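Local coordinates for penicillin-binding protein 2 (Pbp2) (Helicobacter pylori, PDB 5LP5) that probably cross-links peptidoglycan as a penicillin-binding transpeptidase of cell-wall synthesis, and forms a complex with the cell-shape protein MreC, at residues Leu158-Leu163 with Tyr270-Leu275; Thr514-Val519 with His539-Trp544. One frame throughout, in Å; residues are numbered along the deposited sequence.

Interaction 1. Residues Leu158-Leu163 with Tyr270-Leu275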
# COMPACT_ATOMS: atom_id res chain seq x y z
N LEU A 158 3.92 16.84 5.04
CA LEU A 158 4.79 17.37 4.02
C LEU A 158 4.04 17.42 2.71
O LEU A 158 3.53 16.40 2.25
CB LEU A 158 6.04 16.50 3.87
CG LEU A 158 7.07 17.10 2.92
CD1 LEU A 158 7.72 18.32 3.56
CD2 LEU A 158 8.10 16.06 2.55
N ALA A 159 3.96 18.61 2.13
CA ALA A 159 3.37 18.81 0.80
C ALA A 159 1.94 18.34 0.74
O ALA A 159 1.43 17.96 -0.31
CB ALA A 159 4.20 18.10 -0.27
N SER A 160 1.28 18.37 1.89
CA SER A 160 -0.08 17.90 1.99
C SER A 160 -1.00 18.54 0.95
O SER A 160 -1.97 17.91 0.51
CB SER A 160 -0.62 18.12 3.41
OG SER A 160 -0.93 19.48 3.68
N HIS A 161 -0.71 19.78 0.56
CA HIS A 161 -1.57 20.48 -0.39
C HIS A 161 -1.21 20.17 -1.83
O HIS A 161 -1.91 20.54 -2.74
CB HIS A 161 -1.57 22.00 -0.13
CG HIS A 161 -2.39 22.41 1.07
ND1 HIS A 161 -1.82 22.70 2.28
CD2 HIS A 161 -3.73 22.58 1.22
CE1 HIS A 161 -2.77 23.03 3.14
NE2 HIS A 161 -3.94 22.96 2.53
N VAL A 162 -0.11 19.46 -2.04
CA VAL A 162 0.23 18.94 -3.37
C VAL A 162 -0.31 17.54 -3.55
O VAL A 162 -1.01 17.23 -4.52
CB VAL A 162 1.75 18.87 -3.59
CG1 VAL A 162 2.03 18.30 -4.96
CG2 VAL A 162 2.36 20.26 -3.43
N LEU A 163 0.04 16.67 -2.60
CA LEU A 163 -0.27 15.26 -2.73
C LEU A 163 -1.77 15.00 -2.68
O LEU A 163 -2.32 14.31 -3.54
CB LEU A 163 0.46 14.48 -1.64
CG LEU A 163 1.98 14.65 -1.61
CD1 LEU A 163 2.53 14.00 -0.37
CD2 LEU A 163 2.61 14.04 -2.84
N TYR A 270 0.66 27.11 3.98
CA TYR A 270 0.81 27.05 5.44
C TYR A 270 -0.30 27.75 6.19
O TYR A 270 -0.53 28.95 6.00
CB TYR A 270 2.17 27.62 5.85
CG TYR A 270 3.27 26.90 5.13
CD1 TYR A 270 3.77 25.69 5.62
CD2 TYR A 270 3.77 27.38 3.91
CE1 TYR A 270 4.77 25.01 4.93
CE2 TYR A 270 4.76 26.69 3.22
CZ TYR A 270 5.25 25.51 3.74
OH TYR A 270 6.24 24.83 3.10
N PRO A 271 -0.97 27.00 7.07
CA PRO A 271 -0.65 25.64 7.50
C PRO A 271 -0.90 24.53 6.50
O PRO A 271 -1.89 24.55 5.79
CB PRO A 271 -1.61 25.40 8.68
CG PRO A 271 -2.23 26.70 9.01
CD PRO A 271 -2.14 27.54 7.78
N GLU A 272 0.02 23.56 6.45
CA GLU A 272 -0.25 22.24 5.86
C GLU A 272 -1.08 21.42 6.88
O GLU A 272 -1.28 21.87 8.01
CB GLU A 272 1.07 21.51 5.52
CG GLU A 272 2.05 22.23 4.59
CD GLU A 272 1.79 21.99 3.12
OE1 GLU A 272 0.75 21.39 2.79
OE2 GLU A 272 2.62 22.41 2.27
N TYR A 273 -1.55 20.23 6.50
CA TYR A 273 -2.24 19.31 7.41
C TYR A 273 -1.80 17.87 7.17
O TYR A 273 -1.24 17.57 6.12
CB TYR A 273 -3.77 19.43 7.29
CG TYR A 273 -4.34 19.04 5.94
CD1 TYR A 273 -4.88 17.78 5.72
CD2 TYR A 273 -4.34 19.94 4.88
CE1 TYR A 273 -5.39 17.42 4.47
CE2 TYR A 273 -4.85 19.59 3.64
CZ TYR A 273 -5.38 18.32 3.44
OH TYR A 273 -5.86 17.98 2.20
N ASN A 274 -2.05 16.98 8.13
CA ASN A 274 -1.50 15.62 8.11
C ASN A 274 -2.40 14.66 7.37
O ASN A 274 -3.41 14.20 7.90
CB ASN A 274 -1.25 15.10 9.51
CG ASN A 274 -0.63 13.70 9.52
OD1 ASN A 274 -0.57 13.01 8.50
ND2 ASN A 274 -0.14 13.29 10.69
N LEU A 275 -1.96 14.31 6.16
CA LEU A 275 -2.75 13.49 5.25
C LEU A 275 -3.18 12.15 5.83
O LEU A 275 -4.19 11.60 5.42
CB LEU A 275 -1.97 13.27 3.97
CG LEU A 275 -1.70 14.51 3.11
CD1 LEU A 275 -0.64 14.17 2.06
CD2 LEU A 275 -2.97 15.07 2.43

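Interaction 2. Residues Thr514-Val519 with His539-Trp544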
# COMPACT_ATOMS: atom_id res chain seq x y z
N THR A 514 9.88 43.21 -4.45
CA THR A 514 9.05 43.07 -3.26
C THR A 514 7.64 43.56 -3.57
O THR A 514 7.39 44.18 -4.62
CB THR A 514 9.62 43.88 -2.08
OG1 THR A 514 9.98 45.19 -2.54
CG2 THR A 514 10.84 43.18 -1.51
N GLY A 515 6.72 43.27 -2.64
CA GLY A 515 5.36 43.82 -2.67
C GLY A 515 4.73 43.87 -1.28
O GLY A 515 5.17 43.18 -0.35
N THR A 516 3.72 44.71 -1.12
CA THR A 516 2.89 44.70 0.08
C THR A 516 1.44 44.88 -0.34
O THR A 516 1.15 45.61 -1.29
CB THR A 516 3.29 45.77 1.13
OG1 THR A 516 4.61 45.51 1.62
CG2 THR A 516 2.32 45.75 2.32
N ALA A 517 0.55 44.18 0.35
CA ALA A 517 -0.86 44.20 0.04
C ALA A 517 -1.70 44.54 1.28
O ALA A 517 -1.56 43.89 2.31
CB ALA A 517 -1.25 42.86 -0.53
N GLN A 518 -2.56 45.56 1.17
CA GLN A 518 -3.45 45.93 2.27
C GLN A 518 -4.66 45.02 2.32
O GLN A 518 -5.05 44.46 1.29
CB GLN A 518 -3.92 47.38 2.13
CG GLN A 518 -3.00 48.43 2.76
CD GLN A 518 -2.30 49.29 1.72
OE1 GLN A 518 -2.92 49.70 0.73
NE2 GLN A 518 -1.02 49.57 1.94
N VAL A 519 -5.25 44.89 3.50
CA VAL A 519 -6.30 43.88 3.74
C VAL A 519 -7.72 44.36 3.38
O VAL A 519 -8.28 45.28 4.01
CB VAL A 519 -6.28 43.38 5.21
CG1 VAL A 519 -7.29 42.25 5.39
CG2 VAL A 519 -4.89 42.93 5.63
N HIS A 539 -4.77 42.76 11.13
CA HIS A 539 -4.91 44.02 10.40
C HIS A 539 -3.71 44.28 9.48
O HIS A 539 -3.78 45.11 8.56
CB HIS A 539 -5.12 45.17 11.38
CG HIS A 539 -6.56 45.43 11.66
ND1 HIS A 539 -7.21 44.97 12.79
CD2 HIS A 539 -7.49 46.08 10.93
CE1 HIS A 539 -8.47 45.34 12.75
NE2 HIS A 539 -8.67 46.02 11.63
N ARG A 540 -2.64 43.52 9.70
CA ARG A 540 -1.38 43.74 9.02
C ARG A 540 -1.48 43.44 7.55
O ARG A 540 -2.17 42.50 7.12
CB ARG A 540 -0.30 42.87 9.65
CG ARG A 540 0.02 43.25 11.09
CD ARG A 540 1.01 42.29 11.72
NE ARG A 540 1.29 42.65 13.11
CZ ARG A 540 2.05 41.95 13.94
NH1 ARG A 540 2.63 40.82 13.54
NH2 ARG A 540 2.22 42.37 15.19
N SER A 541 -0.76 44.25 6.77
CA SER A 541 -0.60 44.04 5.34
C SER A 541 0.11 42.68 5.05
O SER A 541 0.96 42.24 5.83
CB SER A 541 0.21 45.21 4.75
OG SER A 541 -0.13 46.45 5.37
N HIS A 542 -0.27 42.02 3.96
CA HIS A 542 0.43 40.81 3.52
C HIS A 542 1.73 41.19 2.81
O HIS A 542 1.90 42.33 2.34
CB HIS A 542 -0.41 39.98 2.54
CG HIS A 542 -1.76 39.62 3.05
ND1 HIS A 542 -1.97 39.04 4.28
CD2 HIS A 542 -2.98 39.73 2.47
CE1 HIS A 542 -3.26 38.82 4.45
NE2 HIS A 542 -3.90 39.24 3.37
N ALA A 543 2.65 40.23 2.72
CA ALA A 543 3.99 40.49 2.22
C ALA A 543 4.36 39.59 1.04
O ALA A 543 4.22 38.38 1.13
CB ALA A 543 5.00 40.29 3.34
N TRP A 544 4.85 40.20 -0.03
CA TRP A 544 5.29 39.47 -1.21
C TRP A 544 6.79 39.64 -1.41
O TRP A 544 7.38 40.65 -0.99
CB TRP A 544 4.61 39.98 -2.48
CG TRP A 544 3.21 39.51 -2.73
CD1 TRP A 544 2.05 40.16 -2.42
CD2 TRP A 544 2.82 38.31 -3.39
NE1 TRP A 544 0.97 39.44 -2.83
CE2 TRP A 544 1.41 38.30 -3.43
CE3 TRP A 544 3.52 37.23 -3.95
CZ2 TRP A 544 0.69 37.25 -3.99
CZ3 TRP A 544 2.81 36.21 -4.52
CH2 TRP A 544 1.41 36.22 -4.54

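Interaction 1. Residues Leu158-Leu163 with Tyr270-Leu275
Ser160 and His161, at the start of the short helix 160-163, converge on one carboxylate oxygen of Glu272, in the loop after strand 264-270. Glu272 OE1 accepts three hydrogen bonds. Ser160 OG gives one at 2.7 Å, on the anti side. The backbone N of His161, 3.1 Å away, is met by the syn lone pair of Glu272 OE1. His161 ND1, at 2.9 Å from Glu272 OE1, stands above the carboxylate plane, 56° out of it. The glutamate chain makes this possible by bending at its second torsion (chi2 -87°), which folds OE1 back over the helix start. Ser160 OG is used twice, since it also accepts a nearly straight bond from Tyr273 N (3.0 Å). Beside these bonds the rings of His161 and Tyr273 form an edge-to-face pair, planes at 80°, with Tyr273 CE2 over the imidazole face, 3.7 Å from His161 NE2. Packing is tight on the buried side, where Leu275 CG lies 3.8 Å from Ser160 CB and Leu275 CD1 reaches Leu163 CB at 3.9 Å. The looser side is that of Pro271, partly exposed, which adds mainly its carbonyl O at the imidazole edge. The other carboxylate oxygen, Glu272 OE2, is held by the backbone N of Ser269. Ala159 occupies the N-cap position, and the contact joins the dimerisation and transpeptidase family regions. Three donors on Glu272 OE1 would favour the ionised form of the carboxylate, with the helix start perhaps adding to it.

Interaction 2. Residues Thr514-Val519 with His539-Trp544
The edge of the antiparallel sheet in the transpeptidase domain is formed here by strand 511-517, paired with strand 542-549. Gly515 and Trp544 make one hydrogen-bonded pair, with Gly515 N to Trp544 O at 3.2 Å and Trp544 N to Gly515 O at 3.0 Å. Two residues on, Ala517 N meets His542 O at 3.0 Å and His542 N meets Ala517 O at 2.8 Å. The bonds differ in approach: Gly515 N stands 61° out of the carbonyl plane of Trp544, whereas His542 N lies in the carbonyl plane of Ala517. Between these pairs sits the non-hydrogen-bonded pair Thr516 with Ala543, where Thr516 CA lends a CA-H...O contact to His542 O (3.4 Å, 140° at the hydrogen). Thr514 and Gly515 follow Lys513 in a KTG sequence. Together with Ser311 and Lys314 this is consistent with the SxxK and KTG elements that line the active site of penicillin-binding enzymes, and strand 511-517, paired here, is the one that carries the KTG sequence. Trp544 CB lies against the glycine backbone, 3.9 Å from Gly515 O. The indole turns away from the pairing partner, to a hydrogen bond from NE1 to Pro308 O, and packs on Val444 of helix 441-453. On the opposite sheet face, Thr516 swings CG2 anti to its own N, which lays the methyl alongside Ser541 CB. Its hydroxyl is bound instead by Gly568 N. His542 lies on the same face of the sheet as Trp544; its ND1 bonds to His564 N, and its ring meets Tyr307 edge-to-face. Past the strand ends, exposed Val519 sends CG2 toward the backbone carbonyls of Arg540 and His539.

Interaction 1 closes along the chain before interaction 2 opens, and their centres lie 24 Å apart, with nearest atoms about 10 Å apart and no touch. The two are related through the five-stranded antiparallel sheet of the transpeptidase domain, whose order is 264-270, 252-258, 556-562, 542-549, 511-517. The loop at 270-275 leaves one outermost strand, while 514-519 lies at the end of the other, so the contacts mark opposite edges of the sheet. Interaction 1 joins its edge to helix 160-163 of the dimerisation region; interaction 2 stays within the transpeptidase domain. The junction between the two family regions and the probable active-site edge are thus separated by the width of the sheet.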